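Vacuolar protein sorting protein 36 (Saccharomyces cerevisiae, PDB 2CAY) probably helps ESCRT-II engage endosomal membranes through its N-terminal PH-type GLUE domain, a lipid-binding module of multivesicular-body sorting. Local coordinates at residues A[52-57]-A[65-70]; A[98-103]-A[110-115]. One frame throughout, in Å; residues are numbered along the deposited sequence.

Interaction 1 of 2, residues A[52-57]-A[65-70]; sequences RGRIFL and IDDAKP
R54 and I65 grip each other by both backbone groups. The I65 N donates to R54 O at 2.8 Å in an almost straight bond (175°), while the R54 N returns a more bent one to I65 O at 3.0 Å. One step on, G53 faces D66 as a non-hydrogen-bonded pair, and the strands come so near here that G53 CA lies 3.1 Å from I65 O. Past D66 the backbone turns back, and D67 N closes the end of the pairing with a hydrogen bond to R52 O (2.9 Å).

The D67 carboxylate lies over this open end of the hairpin, its OD2 3.1 Å from R52 CG and its OD1 beside G53 CA. R52 CG stands anti to its own N (chi1 -171°), which lays the aliphatic chain across the aspartate at about a right angle; its NE stays 5.1 Å from D67 OD2, so the two charges probably attract without pairing. On the face shared by R54, F56 and I65, I65 CG1 packs at 3.5 Å from F56 CE1, and F56 CZ sits over the centre of one face of the R54 guanidinium.

D66 fixes the turn. Its OD2 accepts from K69 N, and OD1 is hydrogen-bonded to Y64 OH and to a water that also accepts from R52 N; a second water joins R52 O to A68 N. Behind the strand, I55 and L57 pack on F124 of helix 122-137. The whole is an antiparallel beta hairpin of the PH-type fold, strands 53-58 and 61-66, with an Asx motif where the second strand ends.

Interaction 2 of 2, residues A[98-103]-A[110-115]; sequences LILFFK and EFVQLS. With SO4 (sulfate ion), chain C.
L98 with L114 and L100 with V112 each form a hydrogen-bonded antiparallel pair, four backbone bonds in all. The shortest runs from L100 N to V112 O at 2.7 Å and is nearly straight (173°). Between the pairs, Q113 CA and I99 CA each point a hydrogen at a carbonyl across the gap, L98 O and V112 O respectively. At the far end S115 OG, carried anti to its backbone N (chi1 -177°), donates to sulfate O1 at 2.8 Å; Y41, S95, R97 and R117 complete this anion site, the sulfate itself probably coming from the crystallisation liquor.

On one face I99 CD1 lies alongside the Q113 amide, 3.4 Å from OE1, whose polar partner is R97, while NE2 bonds to G43. I99 CG2 reaches F111 CD1, and F111 CB meets the edge of the F101 ring in its plane. Y84 of a second subunit stacks on F101, and F91 and L92 of a third pack against F111.

On the other face L98 CD2 lies beside L114 CD1, and L100 CD1 meets V112 CG1 at 3.9 Å. F102 points toward 110-115 and crosses V112 obliquely, its CZ 3.6 Å from V112 CG2, while E110 O lies at its ring edge and Y11 stacks on the ring. With an alanine here, a gap would probably open beside V112 CG2 and Y11 would probably lose its stacking partner.

Strand 82-88 flanks 97-102 and strand 38-42 flanks 112-116, while L98 and L114 rest on helix 122-137.

Interaction 1 comes first along the chain and closes before interaction 2 opens. Their centres lie about 17 Å apart, on opposite sides of the chain's centre. Each joins the two strands of a hairpin, in separate antiparallel sheets: 53-58 with 61-66 in one, 97-102 with 112-116 in the other. The two sheets meet in the core, where I55 CD1 of interaction 1 lies 4.1 Å from L114 CD2 of interaction 2, and both side chains also touch F124 of helix 122-137. Two antiparallel sheets packed against each other, with a C-terminal helix closing one end, are the PH-type architecture. Of the two, interaction 2 also reaches neighbouring subunits and the sulfate.

Interaction 1 of 2, residues A[52-57]-A[65-70]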
loop_
_atom_site.group_PDB
_atom_site.type_symbol
_atom_site.label_atom_id
_atom_site.label_comp_id
_atom_site.label_asym_id
_atom_site.label_seq_id
_atom_site.Cartn_x
_atom_site.Cartn_y
_atom_site.Cartn_z
ATOM N N ARG A 52 -11.265 3.258 22.060
ATOM C CA ARG A 52 -12.047 2.022 22.175
ATOM C C ARG A 52 -13.534 2.348 22.233
ATOM O O ARG A 52 -14.066 2.838 23.255
ATOM C CB ARG A 52 -11.608 1.185 23.376
ATOM C CG ARG A 52 -12.230 -0.213 23.441
ATOM C CD ARG A 52 -11.715 -0.981 24.669
ATOM N NE ARG A 52 -10.246 -1.101 24.632
ATOM C CZ ARG A 52 -9.394 -0.353 25.339
ATOM N NH1 ARG A 52 -9.848 0.578 26.186
ATOM N NH2 ARG A 52 -8.078 -0.548 25.206
ATOM N N GLY A 53 -14.187 2.084 21.110
ATOM C CA GLY A 53 -15.594 2.353 20.924
ATOM C C GLY A 53 -16.208 1.426 19.893
ATOM O O GLY A 53 -15.496 0.673 19.185
ATOM N N ARG A 54 -17.526 1.441 19.834
ATOM C CA ARG A 54 -18.235 0.779 18.754
ATOM C C ARG A 54 -18.371 1.783 17.618
ATOM O O ARG A 54 -18.495 3.005 17.844
ATOM C CB ARG A 54 -19.626 0.318 19.207
ATOM C CG ARG A 54 -19.582 -0.905 20.091
ATOM C CD ARG A 54 -20.979 -1.482 20.225
ATOM N NE ARG A 54 -21.808 -0.529 20.945
ATOM C CZ ARG A 54 -23.127 -0.621 21.084
ATOM N NH1 ARG A 54 -23.801 -1.641 20.536
ATOM N NH2 ARG A 54 -23.766 0.321 21.772
ATOM N N ILE A 55 -18.325 1.275 16.392
ATOM C CA ILE A 55 -18.477 2.124 15.238
ATOM C C ILE A 55 -19.778 1.724 14.542
ATOM O O ILE A 55 -20.045 0.527 14.370
ATOM C CB ILE A 55 -17.188 2.085 14.307
ATOM C CG1 ILE A 55 -17.121 3.303 13.379
ATOM C CG2 ILE A 55 -17.093 0.782 13.511
ATOM C CD1 ILE A 55 -16.662 4.600 14.092
ATOM N N PHE A 56 -20.608 2.716 14.214
ATOM C CA PHE A 56 -21.902 2.489 13.546
ATOM C C PHE A 56 -21.868 3.165 12.194
ATOM O O PHE A 56 -21.486 4.348 12.093
ATOM C CB PHE A 56 -23.076 3.151 14.305
ATOM C CG PHE A 56 -23.450 2.502 15.598
ATOM C CD1 PHE A 56 -22.571 2.496 16.681
ATOM C CD2 PHE A 56 -24.703 1.931 15.756
ATOM C CE1 PHE A 56 -22.938 1.901 17.915
ATOM C CE2 PHE A 56 -25.079 1.333 16.980
ATOM C CZ PHE A 56 -24.198 1.326 18.052
ATOM N N LEU A 57 -22.306 2.459 11.167
ATOM C CA LEU A 57 -22.566 3.067 9.891
ATOM C C LEU A 57 -24.077 3.222 9.757
ATOM O O LEU A 57 -24.839 2.239 9.943
ATOM C CB LEU A 57 -22.032 2.191 8.737
ATOM C CG LEU A 57 -22.411 2.686 7.321
ATOM C CD1 LEU A 57 -21.515 3.896 6.963
ATOM C CD2 LEU A 57 -22.135 1.533 6.334
ATOM N N ILE A 65 -19.149 5.467 19.087
ATOM C CA ILE A 65 -19.722 5.422 20.457
ATOM C C ILE A 65 -18.649 4.977 21.450
ATOM O O ILE A 65 -18.244 3.793 21.468
ATOM C CB ILE A 65 -20.972 4.478 20.567
ATOM C CG1 ILE A 65 -22.063 4.849 19.550
ATOM C CG2 ILE A 65 -21.508 4.453 22.012
ATOM C CD1 ILE A 65 -22.564 6.316 19.624
ATOM N N ASP A 66 -18.177 5.919 22.264
ATOM C CA ASP A 66 -17.128 5.640 23.233
ATOM C C ASP A 66 -17.512 4.552 24.241
ATOM O O ASP A 66 -18.603 4.595 24.808
ATOM C CB ASP A 66 -16.709 6.938 23.948
ATOM C CG ASP A 66 -15.400 6.784 24.678
ATOM O OD1 ASP A 66 -14.367 6.461 24.021
ATOM O OD2 ASP A 66 -15.412 6.945 25.924
ATOM N N ASP A 67 -16.639 3.569 24.465
ATOM C CA ASP A 67 -16.964 2.495 25.398
ATOM C C ASP A 67 -17.062 3.032 26.833
ATOM O O ASP A 67 -18.005 2.698 27.542
ATOM C CB ASP A 67 -15.946 1.357 25.348
ATOM C CG ASP A 67 -16.184 0.384 24.174
ATOM O OD1 ASP A 67 -17.219 0.466 23.452
ATOM O OD2 ASP A 67 -15.317 -0.497 23.988
ATOM N N ALA A 68 -16.103 3.873 27.227
ATOM C CA ALA A 68 -15.965 4.335 28.607
ATOM C C ALA A 68 -17.018 5.397 28.967
ATOM O O ALA A 68 -17.700 5.281 30.000
ATOM C CB ALA A 68 -14.533 4.856 28.870
ATOM N N LYS A 69 -17.166 6.415 28.123
ATOM C CA LYS A 69 -18.098 7.513 28.402
ATOM C C LYS A 69 -18.984 7.812 27.186
ATOM O O LYS A 69 -18.763 8.814 26.497
ATOM C CB LYS A 69 -17.303 8.756 28.818
ATOM C CG LYS A 69 -16.344 8.532 29.995
ATOM C CD LYS A 69 -15.422 9.726 30.185
ATOM C CE LYS A 69 -14.230 9.358 31.066
ATOM N NZ LYS A 69 -13.069 10.293 30.854
ATOM N N PRO A 70 -19.969 6.930 26.905
ATOM C CA PRO A 70 -20.744 7.095 25.654
ATOM C C PRO A 70 -21.537 8.390 25.548
ATOM O O PRO A 70 -21.680 8.936 24.457
ATOM C CB PRO A 70 -21.666 5.873 25.619
ATOM C CG PRO A 70 -21.689 5.336 27.019
ATOM C CD PRO A 70 -20.378 5.729 27.658
HETATM O O HOH W 1 -13.361 3.761 25.829
HETATM O O HOH W 2 -11.742 5.290 24.452
#

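Interaction 2 of 2, residues A[98-103]-A[110-115]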
loop_
_atom_site.group_PDB
_atom_site.type_symbol
_atom_site.label_atom_id
_atom_site.label_comp_id
_atom_site.label_asym_id
_atom_site.label_seq_id
_atom_site.Cartn_x
_atom_site.Cartn_y
_atom_site.Cartn_z
ATOM N N LEU A 98 -9.469 1.845 8.142
ATOM C CA LEU A 98 -10.274 2.456 7.088
ATOM C C LEU A 98 -9.989 3.974 7.053
ATOM O O LEU A 98 -10.207 4.666 8.038
ATOM C CB LEU A 98 -11.766 2.144 7.258
ATOM C CG LEU A 98 -12.688 2.720 6.155
ATOM C CD1 LEU A 98 -12.423 2.019 4.805
ATOM C CD2 LEU A 98 -14.168 2.596 6.534
ATOM N N ILE A 99 -9.472 4.450 5.925
ATOM C CA ILE A 99 -9.045 5.868 5.750
ATOM C C ILE A 99 -10.171 6.654 5.082
ATOM O O ILE A 99 -10.671 6.251 4.028
ATOM C CB ILE A 99 -7.779 5.962 4.831
ATOM C CG1 ILE A 99 -6.718 4.916 5.181
ATOM C CG2 ILE A 99 -7.225 7.414 4.725
ATOM C CD1 ILE A 99 -6.440 4.789 6.601
ATOM N N LEU A 100 -10.603 7.726 5.730
ATOM C CA LEU A 100 -11.677 8.593 5.196
ATOM C C LEU A 100 -11.076 9.889 4.648
ATOM O O LEU A 100 -10.433 10.640 5.402
ATOM C CB LEU A 100 -12.690 8.921 6.307
ATOM C CG LEU A 100 -13.130 7.713 7.143
ATOM C CD1 LEU A 100 -14.128 8.152 8.260
ATOM C CD2 LEU A 100 -13.737 6.653 6.249
ATOM N N PHE A 101 -11.348 10.151 3.365
ATOM C CA PHE A 101 -10.937 11.385 2.674
ATOM C C PHE A 101 -12.096 12.366 2.569
ATOM O O PHE A 101 -13.189 11.981 2.101
ATOM C CB PHE A 101 -10.465 11.041 1.270
ATOM C CG PHE A 101 -9.086 10.475 1.211
ATOM C CD1 PHE A 101 -8.233 10.554 2.306
ATOM C CD2 PHE A 101 -8.587 9.998 0.007
ATOM C CE1 PHE A 101 -6.949 10.080 2.223
ATOM C CE2 PHE A 101 -7.283 9.525 -0.078
ATOM C CZ PHE A 101 -6.478 9.569 1.043
ATOM N N PHE A 102 -11.864 13.608 3.018
ATOM C CA PHE A 102 -12.885 14.672 2.978
ATOM C C PHE A 102 -12.952 15.350 1.621
ATOM O O PHE A 102 -11.965 15.399 0.899
ATOM C CB PHE A 102 -12.606 15.754 4.019
ATOM C CG PHE A 102 -12.641 15.265 5.431
ATOM C CD1 PHE A 102 -13.828 14.796 5.982
ATOM C CD2 PHE A 102 -11.492 15.297 6.208
ATOM C CE1 PHE A 102 -13.871 14.331 7.298
ATOM C CE2 PHE A 102 -11.509 14.842 7.533
ATOM C CZ PHE A 102 -12.696 14.349 8.072
ATOM N N LYS A 103 -14.110 15.910 1.300
ATOM C CA LYS A 103 -14.270 16.705 0.089
ATOM C C LYS A 103 -13.455 18.009 0.192
ATOM O O LYS A 103 -12.914 18.485 -0.796
ATOM C CB LYS A 103 -15.746 17.062 -0.126
ATOM C CG LYS A 103 -16.613 15.904 -0.554
ATOM C CD LYS A 103 -17.981 16.449 -0.918
ATOM C CE LYS A 103 -18.880 15.374 -1.448
ATOM N NZ LYS A 103 -20.255 15.943 -1.521
ATOM N N GLU A 110 -5.227 16.483 6.848
ATOM C CA GLU A 110 -6.503 16.313 7.517
ATOM C C GLU A 110 -7.315 15.221 6.817
ATOM O O GLU A 110 -7.898 15.449 5.747
ATOM C CB GLU A 110 -7.293 17.604 7.432
ATOM C CG GLU A 110 -6.551 18.813 7.971
ATOM C CD GLU A 110 -7.204 19.372 9.190
ATOM O OE1 GLU A 110 -7.830 20.449 9.046
ATOM O OE2 GLU A 110 -7.105 18.740 10.274
ATOM N N PHE A 111 -7.340 14.058 7.445
ATOM C CA PHE A 111 -8.193 12.943 7.042
ATOM C C PHE A 111 -8.454 12.144 8.319
ATOM O O PHE A 111 -7.882 12.424 9.372
ATOM C CB PHE A 111 -7.524 12.060 5.943
ATOM C CG PHE A 111 -6.158 11.534 6.329
ATOM C CD1 PHE A 111 -6.008 10.282 6.942
ATOM C CD2 PHE A 111 -5.012 12.267 6.037
ATOM C CE1 PHE A 111 -4.744 9.799 7.294
ATOM C CE2 PHE A 111 -3.757 11.791 6.396
ATOM C CZ PHE A 111 -3.619 10.549 7.003
ATOM N N VAL A 112 -9.324 11.151 8.232
ATOM C CA VAL A 112 -9.626 10.338 9.405
ATOM C C VAL A 112 -9.261 8.888 9.166
ATOM O O VAL A 112 -9.284 8.423 8.038
ATOM C CB VAL A 112 -11.165 10.424 9.794
ATOM C CG1 VAL A 112 -11.533 9.321 10.858
ATOM C CG2 VAL A 112 -11.505 11.834 10.311
ATOM N N GLN A 113 -8.928 8.170 10.227
ATOM C CA GLN A 113 -8.851 6.693 10.122
ATOM C C GLN A 113 -9.675 6.045 11.210
ATOM O O GLN A 113 -9.712 6.526 12.349
ATOM C CB GLN A 113 -7.429 6.165 10.248
ATOM C CG GLN A 113 -6.332 7.037 9.595
ATOM C CD GLN A 113 -4.962 6.417 9.796
ATOM O OE1 GLN A 113 -4.783 5.216 9.538
ATOM N NE2 GLN A 113 -3.994 7.216 10.291
ATOM N N LEU A 114 -10.258 4.903 10.867
ATOM C CA LEU A 114 -10.867 4.004 11.829
ATOM C C LEU A 114 -9.908 2.819 11.984
ATOM O O LEU A 114 -9.499 2.212 10.970
ATOM C CB LEU A 114 -12.207 3.502 11.274
ATOM C CG LEU A 114 -13.152 4.603 10.786
ATOM C CD1 LEU A 114 -14.487 3.938 10.303
ATOM C CD2 LEU A 114 -13.433 5.634 11.872
ATOM N N SER A 115 -9.549 2.476 13.211
ATOM C CA SER A 115 -8.606 1.396 13.394
ATOM C C SER A 115 -9.285 0.205 14.065
ATOM O O SER A 115 -9.864 0.342 15.159
ATOM C CB SER A 115 -7.363 1.891 14.163
ATOM O OG SER A 115 -6.408 0.838 14.272
HETATM S S SO4 C . -3.238 0.435 15.612
HETATM O O1 SO4 C . -4.111 1.592 15.675
HETATM O O2 SO4 C . -3.807 -0.685 16.364
HETATM O O3 SO4 C . -1.967 0.824 16.248
HETATM O O4 SO4 C . -3.042 -0.044 14.269
#